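Local coordinates for protein arabinogalactan endo-1,4-beta-galactosidase (Ignisphaera aggregans, PDB 7OSK) that probably hydrolyses beta-1,4-galactan chains within the polymer, through its family 53 glycoside hydrolase catalytic domain, which carries a bound calcium ion, at residues A336-E341 with L347-W352. Residues are numbered along the deposited sequence; the frame is centred on the assembly and turned at random.
Sequences AALYEE and LGIFYW
Further along the strand from where Leu-338 meets Gly-348 and Ile-349, the Tyr-351 hydroxyl is gripped by three groups: Gln-327 NE2, from an earlier turn of the same helix as Leu-338, Tyr-295 N and Gln-375 O. No hydrogen bond joins 336-341 to 347-352; a leucine methyl meets a backbone carbonyl and an isoleucine methyl, and the two segments bury just 107 Å² in total. Leu-338 carries the contact from the helix side. Its CG lies anti to the backbone N (chi1 176°), which extends the side chain across to the strand, and its branch CD2 does the touching. That methyl rests against the Gly-348 carbonyl, nearest to Gly-348 O at 3.1 Å; at 2.65 Å resolution nothing follows from how short this is. The same CD2 also lies 3.9 Å from the branch methyl CG2 of Ile-349, while the longer arm of Ile-349 leads away from the leucine. The nearest pair of CA atoms is Leu-338 and Gly-348, 7.3 Å apart, with one leucine side chain spanning the space between them. In the (beta/alpha)8 barrel, helix 324-342 packs outside and leads into strand 346-352, the last strand, which closes the barrel between 287-293 and 51-55. Leu-338 also touches Phe-273 of the adjacent helix 270-283, to which Glu-341 adds salt bridges through Arg-274 and Arg-278.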
loop_
_atom_site.group_PDB
_atom_site.type_symbol
_atom_site.label_atom_id
_atom_site.label_comp_id
_atom_site.label_asym_id
_atom_site.label_seq_id
_atom_site.Cartn_x
_atom_site.Cartn_y
_atom_site.Cartn_z
ATOM N N ALA A 336 16.003 -3.346 7.437
ATOM C CA ALA A 336 17.007 -3.207 8.482
ATOM C C ALA A 336 16.838 -1.884 9.219
ATOM O O ALA A 336 16.803 -1.848 10.448
ATOM C CB ALA A 336 18.403 -3.311 7.890
ATOM N N ALA A 337 16.733 -0.798 8.459
ATOM C CA ALA A 337 16.579 0.532 9.037
ATOM C C ALA A 337 15.335 0.610 9.915
ATOM O O ALA A 337 15.366 1.193 10.995
ATOM C CB ALA A 337 16.513 1.579 7.940
ATOM N N LEU A 338 14.242 0.019 9.448
ATOM C CA LEU A 338 12.988 0.059 10.186
ATOM C C LEU A 338 13.084 -0.703 11.503
ATOM O O LEU A 338 12.615 -0.226 12.536
ATOM C CB LEU A 338 11.849 -0.510 9.336
ATOM C CG LEU A 338 10.487 -0.602 10.033
ATOM C CD1 LEU A 338 10.057 0.750 10.587
ATOM C CD2 LEU A 338 9.437 -1.146 9.078
ATOM N N TYR A 339 13.690 -1.886 11.466
ATOM C CA TYR A 339 13.759 -2.739 12.648
ATOM C C TYR A 339 14.806 -2.255 13.644
ATOM O O TYR A 339 14.589 -2.308 14.855
ATOM C CB TYR A 339 14.058 -4.187 12.249
ATOM C CG TYR A 339 14.159 -5.123 13.434
ATOM C CD1 TYR A 339 13.129 -5.211 14.361
ATOM C CD2 TYR A 339 15.283 -5.917 13.625
ATOM C CE1 TYR A 339 13.215 -6.062 15.450
ATOM C CE2 TYR A 339 15.377 -6.773 14.711
ATOM C CZ TYR A 339 14.341 -6.840 15.620
ATOM O OH TYR A 339 14.427 -7.687 16.702
ATOM N N GLU A 340 15.937 -1.782 13.133
ATOM C CA GLU A 340 17.035 -1.333 13.985
ATOM C C GLU A 340 16.651 -0.101 14.801
ATOM O O GLU A 340 17.203 0.137 15.876
ATOM C CB GLU A 340 18.276 -1.042 13.136
ATOM C CG GLU A 340 18.969 -2.299 12.626
ATOM C CD GLU A 340 20.036 -2.010 11.590
ATOM O OE1 GLU A 340 20.401 -0.827 11.427
ATOM O OE2 GLU A 340 20.507 -2.968 10.940
ATOM N N GLU A 341 15.702 0.673 14.283
ATOM C CA GLU A 341 15.223 1.875 14.956
ATOM C C GLU A 341 13.849 1.639 15.575
ATOM O O GLU A 341 13.577 2.075 16.695
ATOM C CB GLU A 341 15.151 3.046 13.976
ATOM C CG GLU A 341 16.384 3.216 13.104
ATOM C CD GLU A 341 17.590 3.719 13.870
ATOM O OE1 GLU A 341 17.500 3.868 15.108
ATOM O OE2 GLU A 341 18.631 3.979 13.227
ATOM N N LEU A 347 6.940 -2.893 12.540
ATOM C CA LEU A 347 5.894 -3.802 12.088
ATOM C C LEU A 347 6.303 -4.460 10.777
ATOM O O LEU A 347 6.276 -5.685 10.651
ATOM C CB LEU A 347 4.582 -3.039 11.924
ATOM C CG LEU A 347 3.271 -3.758 12.225
ATOM C CD1 LEU A 347 3.205 -4.240 13.668
ATOM C CD2 LEU A 347 2.134 -2.800 11.925
ATOM N N GLY A 348 6.684 -3.635 9.805
ATOM C CA GLY A 348 7.205 -4.133 8.545
ATOM C C GLY A 348 6.983 -3.210 7.371
ATOM O O GLY A 348 6.888 -1.997 7.536
ATOM N N ILE A 349 6.905 -3.797 6.180
ATOM C CA ILE A 349 6.850 -3.027 4.946
ATOM C C ILE A 349 5.935 -3.672 3.903
ATOM O O ILE A 349 5.672 -4.876 3.950
ATOM C CB ILE A 349 8.264 -2.858 4.339
ATOM C CG1 ILE A 349 8.831 -4.206 3.897
ATOM C CG2 ILE A 349 9.220 -2.228 5.344
ATOM C CD1 ILE A 349 9.088 -4.295 2.421
ATOM N N PHE A 350 5.431 -2.848 2.986
ATOM C CA PHE A 350 4.756 -3.337 1.785
ATOM C C PHE A 350 5.395 -2.722 0.550
ATOM O O PHE A 350 5.422 -1.501 0.403
ATOM C CB PHE A 350 3.264 -3.001 1.799
ATOM C CG PHE A 350 2.485 -3.701 2.871
ATOM C CD1 PHE A 350 1.956 -4.957 2.650
ATOM C CD2 PHE A 350 2.262 -3.091 4.092
ATOM C CE1 PHE A 350 1.228 -5.598 3.632
ATOM C CE2 PHE A 350 1.539 -3.727 5.076
ATOM C CZ PHE A 350 1.020 -4.982 4.846
ATOM N N TYR A 351 5.897 -3.568 -0.341
ATOM C CA TYR A 351 6.436 -3.098 -1.606
ATOM C C TYR A 351 5.291 -2.821 -2.572
ATOM O O TYR A 351 4.535 -3.731 -2.921
ATOM C CB TYR A 351 7.400 -4.124 -2.197
ATOM C CG TYR A 351 8.210 -3.579 -3.340
ATOM C CD1 TYR A 351 7.694 -3.552 -4.625
ATOM C CD2 TYR A 351 9.486 -3.079 -3.134
ATOM C CE1 TYR A 351 8.426 -3.049 -5.673
ATOM C CE2 TYR A 351 10.228 -2.576 -4.178
ATOM C CZ TYR A 351 9.694 -2.560 -5.446
ATOM O OH TYR A 351 10.434 -2.054 -6.488
ATOM N N TRP A 352 5.167 -1.568 -3.006
ATOM C CA TRP A 352 4.027 -1.148 -3.820
ATOM C C TRP A 352 4.291 -1.332 -5.311
ATOM O O TRP A 352 5.377 -1.027 -5.803
ATOM C CB TRP A 352 3.673 0.315 -3.533
ATOM C CG TRP A 352 2.347 0.721 -4.107
ATOM C CD1 TRP A 352 1.120 0.579 -3.522
ATOM C CD2 TRP A 352 2.113 1.329 -5.382
ATOM N NE1 TRP A 352 0.139 1.063 -4.354
ATOM C CE2 TRP A 352 0.723 1.530 -5.502
ATOM C CE3 TRP A 352 2.944 1.724 -6.433
ATOM C CZ2 TRP A 352 0.147 2.106 -6.629
ATOM C CZ3 TRP A 352 2.371 2.296 -7.551
ATOM C CH2 TRP A 352 0.985 2.483 -7.641
#